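DnaB intein (Synechocystis sp., PDB 1MI8) probably carries out protein splicing, excising itself from a replicative DNA helicase precursor and joining the flanking sequences. Local coordinates at residues Ser1-Leu9 and Ile69-Phe77; Ile21-Ile32 and Ser44-Met52. The protein carries 4 engineered substitutions. One frame throughout, in Å; residues are numbered along the deposited sequence.

Interaction 1 (Ser1-Leu9 and Ile69-Phe77); sequences SGAISGDSL and IKATANHRF. Engineered in segment 1-9: Ala3 (natural residue Cys).
Lys70 runs its aliphatic chain past Ser5, bringing Lys70 CB within 3.7 Å of Ser5 CB. A bend at chi3 (-68°) carries Lys70 NZ into a salt bridge with Asp7 OD1, met at 2.9 Å from above the carboxylate plane. Glu134, the stronger partner, also forms a salt bridge with NZ and bonds Ser5 OG, so a long, flexible cation suits this place. Between the backbones, Ser5 N donates to Lys70 O and Thr72 N to Ala3 O (2.9 Å), both nearly straight at hydrogen; Thr72 N comes nearly in line with the Ala3 carbonyl, Ser5 N from above the plane of the Lys70 carbonyl. Together they frame the single bridge of Ile4 with Ala71.

Ile4, the bridged residue itself, lays its CG2, anti to the carbonyl carbon, on the His75 imidazole 3.6 Å from the ring centroid, a CH-pi contact almost along the ring normal. His75 ND1 lies 2.7 Å from the N of Ala3, an engineered alanine where nature has cysteine, and that nitrogen sits at the ring edge, in its plane. Gly2, lacking a side chain, lets His75 ND1 approach Gly2 CA to 3.3 Å. Cutting His75 back to an alanine would probably leave the Ile4 methyl without its flat support and the Ala3 amide without the ring nitrogen beside it.

Thr72 to His75 form a type I turn, Thr-Ala-Asn-His, the TxxH block B motif that in inteins is packed against the N-terminal splice junction.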
loop_
_atom_site.group_PDB
_atom_site.type_symbol
_atom_site.label_atom_id
_atom_site.label_comp_id
_atom_site.label_asym_id
_atom_site.label_seq_id
_atom_site.Cartn_x
_atom_site.Cartn_y
_atom_site.Cartn_z
ATOM N N SER A 1 -0.016 21.183 -1.467
ATOM C CA SER A 1 0.849 20.671 -0.438
ATOM C C SER A 1 1.470 19.328 -0.816
ATOM O O SER A 1 2.358 18.867 -0.092
ATOM C CB SER A 1 0.113 20.536 0.905
ATOM O OG SER A 1 -0.442 19.265 1.066
ATOM N N GLY A 2 1.097 18.661 -1.859
ATOM C CA GLY A 2 1.902 17.478 -2.118
ATOM C C GLY A 2 3.199 17.852 -2.866
ATOM O O GLY A 2 3.713 18.977 -2.776
ATOM N N ALA A 3 3.670 16.851 -3.596
ATOM C CA ALA A 3 4.828 16.995 -4.497
ATOM C C ALA A 3 5.207 15.636 -5.056
ATOM O O ALA A 3 5.034 14.596 -4.398
ATOM C CB ALA A 3 6.059 17.640 -3.769
ATOM N N ILE A 4 5.769 15.640 -6.256
ATOM C CA ILE A 4 6.132 14.379 -6.893
ATOM C C ILE A 4 7.598 14.427 -7.335
ATOM O O ILE A 4 8.183 15.519 -7.394
ATOM C CB ILE A 4 5.234 14.166 -8.139
ATOM C CG1 ILE A 4 5.434 15.356 -9.116
ATOM C CG2 ILE A 4 3.703 14.156 -7.705
ATOM C CD1 ILE A 4 4.723 15.192 -10.458
ATOM N N SER A 5 8.175 13.273 -7.657
ATOM C CA SER A 5 9.554 13.234 -8.140
ATOM C C SER A 5 9.726 14.050 -9.449
ATOM O O SER A 5 8.826 14.104 -10.325
ATOM C CB SER A 5 10.004 11.763 -8.376
ATOM O OG SER A 5 11.036 11.622 -9.359
ATOM N N GLY A 6 10.897 14.668 -9.574
ATOM C CA GLY A 6 11.216 15.439 -10.746
ATOM C C GLY A 6 11.219 14.618 -12.016
ATOM O O GLY A 6 11.123 15.176 -13.091
ATOM N N ASP A 7 11.317 13.291 -11.876
ATOM C CA ASP A 7 11.326 12.363 -13.007
ATOM C C ASP A 7 9.949 12.293 -13.660
ATOM O O ASP A 7 9.823 11.873 -14.805
ATOM C CB ASP A 7 11.660 10.936 -12.542
ATOM C CG ASP A 7 12.955 10.853 -11.671
ATOM O OD1 ASP A 7 13.379 9.723 -11.351
ATOM O OD2 ASP A 7 13.534 11.894 -11.293
ATOM N N SER A 8 8.916 12.629 -12.904
ATOM C CA SER A 8 7.541 12.519 -13.422
ATOM C C SER A 8 7.341 13.279 -14.751
ATOM O O SER A 8 7.703 14.433 -14.916
ATOM C CB SER A 8 6.521 13.013 -12.371
ATOM O OG SER A 8 6.725 12.434 -11.070
ATOM N N LEU A 9 6.762 12.596 -15.703
ATOM C CA LEU A 9 6.523 13.153 -17.015
ATOM C C LEU A 9 5.159 13.838 -17.136
ATOM O O LEU A 9 4.086 13.195 -17.025
ATOM C CB LEU A 9 6.640 12.034 -18.033
ATOM C CG LEU A 9 7.956 11.763 -18.786
ATOM C CD1 LEU A 9 9.105 12.320 -18.034
ATOM C CD2 LEU A 9 8.096 10.283 -19.132
ATOM N N ILE A 69 4.109 6.163 -10.485
ATOM C CA ILE A 69 4.623 7.474 -10.196
ATOM C C ILE A 69 5.218 7.485 -8.796
ATOM O O ILE A 69 4.852 6.698 -7.933
ATOM C CB ILE A 69 3.495 8.571 -10.347
ATOM C CG1 ILE A 69 4.148 9.943 -10.422
ATOM C CG2 ILE A 69 2.481 8.558 -9.110
ATOM C CD1 ILE A 69 3.105 11.089 -10.690
ATOM N N LYS A 70 6.195 8.349 -8.592
ATOM C CA LYS A 70 6.832 8.471 -7.313
ATOM C C LYS A 70 6.316 9.775 -6.732
ATOM O O LYS A 70 6.371 10.811 -7.411
ATOM C CB LYS A 70 8.326 8.531 -7.489
ATOM C CG LYS A 70 8.975 7.173 -7.694
ATOM C CD LYS A 70 10.518 7.356 -7.778
ATOM C CE LYS A 70 10.957 8.118 -9.071
ATOM N NZ LYS A 70 12.446 8.462 -8.921
ATOM N N ALA A 71 5.868 9.741 -5.477
ATOM C CA ALA A 71 5.264 10.944 -4.883
ATOM C C ALA A 71 5.346 11.005 -3.333
ATOM O O ALA A 71 5.520 9.974 -2.676
ATOM C CB ALA A 71 3.764 11.021 -5.346
ATOM N N THR A 72 5.176 12.194 -2.749
ATOM C CA THR A 72 5.214 12.321 -1.267
ATOM C C THR A 72 3.988 11.690 -0.626
ATOM O O THR A 72 2.941 11.505 -1.278
ATOM C CB THR A 72 5.284 13.817 -0.794
ATOM O OG1 THR A 72 4.246 14.587 -1.429
ATOM C CG2 THR A 72 6.641 14.422 -1.169
ATOM N N ALA A 73 4.133 11.351 0.646
ATOM C CA ALA A 73 3.089 10.712 1.415
ATOM C C ALA A 73 1.824 11.539 1.429
ATOM O O ALA A 73 0.728 11.003 1.609
ATOM C CB ALA A 73 3.542 10.472 2.886
ATOM N N ASN A 74 1.975 12.833 1.258
ATOM C CA ASN A 74 0.819 13.671 1.320
ATOM C C ASN A 74 0.266 14.104 -0.057
ATOM O O ASN A 74 -0.727 14.834 -0.107
ATOM C CB ASN A 74 1.139 14.886 2.194
ATOM C CG ASN A 74 2.161 15.779 1.566
ATOM O OD1 ASN A 74 3.216 15.185 1.017
ATOM N ND2 ASN A 74 2.009 17.013 1.567
ATOM N N HIS A 75 0.866 13.659 -1.163
ATOM C CA HIS A 75 0.330 14.062 -2.462
ATOM C C HIS A 75 -0.997 13.333 -2.703
ATOM O O HIS A 75 -1.097 12.122 -2.487
ATOM C CB HIS A 75 1.290 13.732 -3.607
ATOM C CG HIS A 75 1.067 14.578 -4.824
ATOM N ND1 HIS A 75 1.646 15.816 -4.982
ATOM C CD2 HIS A 75 0.260 14.405 -5.900
ATOM C CE1 HIS A 75 1.212 16.375 -6.099
ATOM N NE2 HIS A 75 0.369 15.538 -6.678
ATOM N N ARG A 76 -2.000 14.056 -3.185
ATOM C CA ARG A 76 -3.324 13.478 -3.457
ATOM C C ARG A 76 -3.642 12.973 -4.887
ATOM O O ARG A 76 -3.221 13.560 -5.903
ATOM C CB ARG A 76 -4.364 14.490 -3.062
ATOM C CG ARG A 76 -4.273 14.851 -1.604
ATOM C CD ARG A 76 -5.203 16.026 -1.299
ATOM N NE ARG A 76 -5.617 15.977 0.088
ATOM C CZ ARG A 76 -4.840 16.274 1.129
ATOM N NH1 ARG A 76 -3.578 16.659 0.951
ATOM N NH2 ARG A 76 -5.342 16.187 2.351
ATOM N N PHE A 77 -4.367 11.856 -4.923
ATOM C CA PHE A 77 -4.811 11.186 -6.140
ATOM C C PHE A 77 -6.335 11.078 -6.113
ATOM O O PHE A 77 -6.959 11.094 -5.030
ATOM C CB PHE A 77 -4.206 9.782 -6.234
ATOM C CG PHE A 77 -2.725 9.792 -6.322
ATOM C CD1 PHE A 77 -1.947 10.031 -5.178
ATOM C CD2 PHE A 77 -2.098 9.663 -7.574
ATOM C CE1 PHE A 77 -0.547 10.148 -5.280
ATOM C CE2 PHE A 77 -0.704 9.781 -7.690
ATOM C CZ PHE A 77 0.071 10.026 -6.546
HETATM O O HOH W 1 -1.781 17.495 -0.445
HETATM O O HOH W 2 7.564 9.746 -10.659
#

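Interaction 2 (Ile21-Ile32 and Ser44-Met52); sequences IKDLLDEKDFEI and SAKVSRVFM. Engineered in segment 44-52: Met52 (natural residue Cys).
Val47 lies over one face of the Phe30 ring, with Val47 CB 3.8 Å from the Phe30 centroid and offset toward the rim, its CG1 nearest Phe30 CZ and its CG2 near Phe30 CE1. Phe30 reaches this place because CG sits between the backbone N and carbonyl carbon (chi1 52°), folding the ring back beneath the valine. The same CG2 of Val47 also presses on Ile32 CG2 at 3.2 Å, unusually close for two methyls.

Val50 fills the other end. Its CG2 meets the edge of the Phe30 ring, 3.9 Å from Phe30 CZ, while Val50 CG1 packs 3.8 Å from Ile21 CG1, and Leu25 reaches with CD1 along the backbone at Phe51. A compact branched residue suits this wedge, its two methyls turning to Ile21 and to Phe30. A water accepts from Val50 N and lies beside the carbonyls of Leu25 and Glu27, where it links the two backbones.

Toward the hairpin turn the strands pair directly: Ile32 and Ala45 form an antiparallel hydrogen-bonded pair, Ile32 N to Ala45 O being 2.7 Å. Alongside, Lys46 NZ forms a salt bridge with Glu31 OE2 (3.2 Å), approaching on the syn side somewhat out of the carboxylate plane. Asp29 N donates to Val47 O at 2.9 Å.

The contact thus includes the base of the 31-36/41-63 hairpin, with strand 9-12 packed on Leu24, Phe30 and Ile32 through Ile10 and Leu12, and strand 120-140 paired with 41-63 in the sheet.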
loop_
_atom_site.group_PDB
_atom_site.type_symbol
_atom_site.label_atom_id
_atom_site.label_comp_id
_atom_site.label_asym_id
_atom_site.label_seq_id
_atom_site.Cartn_x
_atom_site.Cartn_y
_atom_site.Cartn_z
ATOM N N ILE A 21 8.755 17.047 -15.030
ATOM C CA ILE A 21 8.390 18.273 -14.320
ATOM C C ILE A 21 9.686 19.019 -13.919
ATOM O O ILE A 21 9.702 20.271 -13.894
ATOM C CB ILE A 21 7.486 17.990 -13.060
ATOM C CG1 ILE A 21 7.024 19.307 -12.440
ATOM C CG2 ILE A 21 8.181 17.082 -12.125
ATOM C CD1 ILE A 21 5.952 19.193 -11.369
ATOM N N LYS A 22 10.757 18.278 -13.595
ATOM C CA LYS A 22 12.059 18.934 -13.294
ATOM C C LYS A 22 12.464 19.817 -14.506
ATOM O O LYS A 22 12.842 20.990 -14.350
ATOM C CB LYS A 22 13.171 17.921 -13.074
ATOM C CG LYS A 22 14.571 18.512 -12.704
ATOM C CD LYS A 22 15.677 17.830 -13.528
ATOM C CE LYS A 22 17.128 18.201 -13.118
ATOM N NZ LYS A 22 17.566 17.408 -11.905
ATOM N N ASP A 23 12.355 19.252 -15.703
ATOM C CA ASP A 23 12.683 19.980 -16.912
ATOM C C ASP A 23 11.715 21.107 -17.184
ATOM O O ASP A 23 11.962 21.899 -18.065
ATOM C CB ASP A 23 12.736 19.062 -18.128
ATOM C CG ASP A 23 13.982 18.212 -18.155
ATOM O OD1 ASP A 23 14.886 18.447 -17.334
ATOM O OD2 ASP A 23 14.069 17.302 -18.998
ATOM N N LEU A 24 10.614 21.212 -16.446
ATOM C CA LEU A 24 9.700 22.315 -16.691
ATOM C C LEU A 24 9.790 23.408 -15.612
ATOM O O LEU A 24 9.000 24.330 -15.610
ATOM C CB LEU A 24 8.247 21.815 -16.765
ATOM C CG LEU A 24 7.846 20.915 -17.933
ATOM C CD1 LEU A 24 6.584 20.135 -17.603
ATOM C CD2 LEU A 24 7.677 21.761 -19.191
ATOM N N LEU A 25 10.757 23.313 -14.719
ATOM C CA LEU A 25 10.871 24.280 -13.630
ATOM C C LEU A 25 10.858 25.741 -14.067
ATOM O O LEU A 25 10.185 26.585 -13.458
ATOM C CB LEU A 25 12.137 23.999 -12.832
ATOM C CG LEU A 25 12.341 24.731 -11.524
ATOM C CD1 LEU A 25 11.244 24.340 -10.533
ATOM C CD2 LEU A 25 13.725 24.369 -10.953
ATOM N N ASP A 26 11.601 26.047 -15.125
ATOM C CA ASP A 26 11.649 27.421 -15.587
ATOM C C ASP A 26 10.731 27.604 -16.776
ATOM O O ASP A 26 11.130 28.109 -17.831
ATOM C CB ASP A 26 13.082 27.815 -15.930
ATOM C CG ASP A 26 14.014 27.665 -14.737
ATOM O OD1 ASP A 26 13.633 28.153 -13.639
ATOM O OD2 ASP A 26 15.120 27.068 -14.892
ATOM N N GLU A 27 9.487 27.190 -16.600
ATOM C CA GLU A 27 8.530 27.318 -17.662
ATOM C C GLU A 27 7.202 27.690 -17.062
ATOM O O GLU A 27 6.925 27.345 -15.927
ATOM C CB GLU A 27 8.406 25.997 -18.395
ATOM C CG GLU A 27 9.426 25.779 -19.466
ATOM C CD GLU A 27 9.178 26.663 -20.676
ATOM O OE1 GLU A 27 8.004 27.046 -20.939
ATOM O OE2 GLU A 27 10.160 26.956 -21.378
ATOM N N LYS A 28 6.392 28.423 -17.817
ATOM C CA LYS A 28 5.068 28.796 -17.355
ATOM C C LYS A 28 4.094 29.115 -18.459
ATOM O O LYS A 28 4.456 29.363 -19.612
ATOM C CB LYS A 28 5.108 29.951 -16.337
ATOM C CG LYS A 28 6.280 30.919 -16.443
ATOM C CD LYS A 28 6.107 32.105 -15.461
ATOM C CE LYS A 28 4.807 32.894 -15.735
ATOM N NZ LYS A 28 4.659 34.140 -14.908
ATOM N N ASP A 29 2.825 29.038 -18.100
ATOM C CA ASP A 29 1.743 29.321 -19.014
ATOM C C ASP A 29 1.649 28.403 -20.205
ATOM O O ASP A 29 1.453 28.833 -21.347
ATOM C CB ASP A 29 1.816 30.784 -19.442
ATOM C CG ASP A 29 1.355 31.711 -18.339
ATOM O OD1 ASP A 29 1.847 31.574 -17.201
ATOM O OD2 ASP A 29 0.490 32.563 -18.608
ATOM N N PHE A 30 1.790 27.120 -19.920
ATOM C CA PHE A 30 1.666 26.107 -20.950
ATOM C C PHE A 30 0.491 25.264 -20.505
ATOM O O PHE A 30 0.174 25.198 -19.334
ATOM C CB PHE A 30 2.944 25.287 -21.068
ATOM C CG PHE A 30 3.427 24.732 -19.774
ATOM C CD1 PHE A 30 3.006 23.470 -19.347
ATOM C CD2 PHE A 30 4.279 25.477 -18.954
ATOM C CE1 PHE A 30 3.416 22.947 -18.110
ATOM C CE2 PHE A 30 4.703 24.960 -17.703
ATOM C CZ PHE A 30 4.257 23.683 -17.287
ATOM N N GLU A 31 -0.182 24.634 -21.438
ATOM C CA GLU A 31 -1.312 23.870 -21.005
ATOM C C GLU A 31 -1.003 22.450 -20.614
ATOM O O GLU A 31 -0.139 21.813 -21.189
ATOM C CB GLU A 31 -2.368 23.870 -22.090
ATOM C CG GLU A 31 -3.597 24.633 -21.645
ATOM C CD GLU A 31 -3.879 25.751 -22.565
ATOM O OE1 GLU A 31 -3.840 25.486 -23.785
ATOM O OE2 GLU A 31 -4.136 26.880 -22.079
ATOM N N ILE A 32 -1.716 21.963 -19.617
ATOM C CA ILE A 32 -1.562 20.578 -19.204
ATOM C C ILE A 32 -2.951 19.948 -19.283
ATOM O O ILE A 32 -3.888 20.620 -19.702
ATOM C CB ILE A 32 -0.928 20.473 -17.789
ATOM C CG1 ILE A 32 -1.644 21.347 -16.731
ATOM C CG2 ILE A 32 0.536 20.892 -17.897
ATOM C CD1 ILE A 32 -3.142 20.969 -16.419
ATOM N N SER A 44 -8.093 20.927 -21.233
ATOM C CA SER A 44 -6.814 21.610 -21.241
ATOM C C SER A 44 -6.821 22.717 -20.157
ATOM O O SER A 44 -7.848 23.364 -19.916
ATOM C CB SER A 44 -6.614 22.209 -22.654
ATOM O OG SER A 44 -5.647 23.248 -22.679
ATOM N N ALA A 45 -5.701 22.928 -19.469
ATOM C CA ALA A 45 -5.676 23.981 -18.467
ATOM C C ALA A 45 -4.274 24.538 -18.344
ATOM O O ALA A 45 -3.293 23.811 -18.493
ATOM C CB ALA A 45 -6.168 23.467 -17.120
ATOM N N LYS A 46 -4.188 25.832 -18.068
ATOM C CA LYS A 46 -2.895 26.507 -17.951
ATOM C C LYS A 46 -2.173 26.282 -16.644
ATOM O O LYS A 46 -2.788 26.264 -15.561
ATOM C CB LYS A 46 -3.041 28.036 -18.139
ATOM C CG LYS A 46 -2.953 28.514 -19.592
ATOM C CD LYS A 46 -3.054 30.065 -19.662
ATOM C CE LYS A 46 -2.730 30.635 -21.072
ATOM N NZ LYS A 46 -3.527 29.981 -22.152
ATOM N N VAL A 47 -0.854 26.151 -16.753
ATOM C CA VAL A 47 -0.001 25.937 -15.588
ATOM C C VAL A 47 0.487 27.317 -15.248
ATOM O O VAL A 47 1.055 27.979 -16.108
ATOM C CB VAL A 47 1.221 25.058 -15.935
ATOM C CG1 VAL A 47 2.269 25.111 -14.796
ATOM C CG2 VAL A 47 0.753 23.628 -16.222
ATOM N N SER A 48 0.277 27.752 -14.009
ATOM C CA SER A 48 0.709 29.094 -13.624
ATOM C C SER A 48 2.224 29.129 -13.392
ATOM O O SER A 48 2.914 30.001 -13.920
ATOM C CB SER A 48 -0.039 29.534 -12.363
ATOM O OG SER A 48 0.273 28.652 -11.302
ATOM N N ARG A 49 2.722 28.178 -12.595
ATOM C CA ARG A 49 4.147 28.063 -12.302
ATOM C C ARG A 49 4.534 26.652 -11.811
ATOM O O ARG A 49 3.693 25.901 -11.250
ATOM C CB ARG A 49 4.580 29.098 -11.252
ATOM C CG ARG A 49 4.587 28.619 -9.832
ATOM C CD ARG A 49 4.614 29.795 -8.841
ATOM N NE ARG A 49 4.611 29.380 -7.434
ATOM C CZ ARG A 49 5.702 29.180 -6.704
ATOM N NH1 ARG A 49 6.914 29.362 -7.240
ATOM N NH2 ARG A 49 5.579 28.781 -5.432
ATOM N N VAL A 50 5.812 26.330 -12.027
ATOM C CA VAL A 50 6.426 25.065 -11.640
ATOM C C VAL A 50 7.497 25.380 -10.616
ATOM O O VAL A 50 8.197 26.365 -10.772
ATOM C CB VAL A 50 7.166 24.385 -12.810
ATOM C CG1 VAL A 50 7.654 23.019 -12.357
ATOM C CG2 VAL A 50 6.284 24.302 -14.040
ATOM N N PHE A 51 7.656 24.533 -9.600
ATOM C CA PHE A 51 8.659 24.770 -8.566
ATOM C C PHE A 51 9.068 23.510 -7.788
ATOM O O PHE A 51 8.292 22.558 -7.696
ATOM C CB PHE A 51 8.103 25.793 -7.595
ATOM C CG PHE A 51 6.752 25.443 -7.086
ATOM C CD1 PHE A 51 6.597 24.711 -5.917
ATOM C CD2 PHE A 51 5.622 25.814 -7.799
ATOM C CE1 PHE A 51 5.324 24.342 -5.462
ATOM C CE2 PHE A 51 4.340 25.452 -7.357
ATOM C CZ PHE A 51 4.190 24.715 -6.191
ATOM N N MET A 52 10.294 23.498 -7.292
ATOM C CA MET A 52 10.762 22.425 -6.423
ATOM C C MET A 52 10.427 22.713 -4.964
ATOM O O MET A 52 10.390 23.928 -4.690
ATOM C CB MET A 52 12.267 22.214 -6.595
ATOM C CG MET A 52 12.911 21.404 -5.481
ATOM S SD MET A 52 14.410 22.173 -4.840
ATOM C CE MET A 52 15.528 21.941 -6.222
HETATM O O HOH W 3 7.672 27.650 -13.626
#

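Overall arrangement
The centres of the two contacts are about 15 Å apart, and both segments of interaction 2 fall between those of interaction 1 in sequence. They meet directly: Ser8 and Gly6 of the first offer their carbonyl oxygens to the backbone nitrogens of Ile21 and Lys22 of the second, probably as hydrogen bonds, and Ile21 packs against Ser5 and Gly6. Strands 41-63 and 68-71, successive in the chain, are neighbours in one antiparallel sheet that both contacts reach. Interaction 1 lies nearer the middle of this all-beta intein fold, bringing the N-terminal junction to the block B turn, whereas interaction 2 belongs to its outer part, where the 31-36/41-63 hairpin begins.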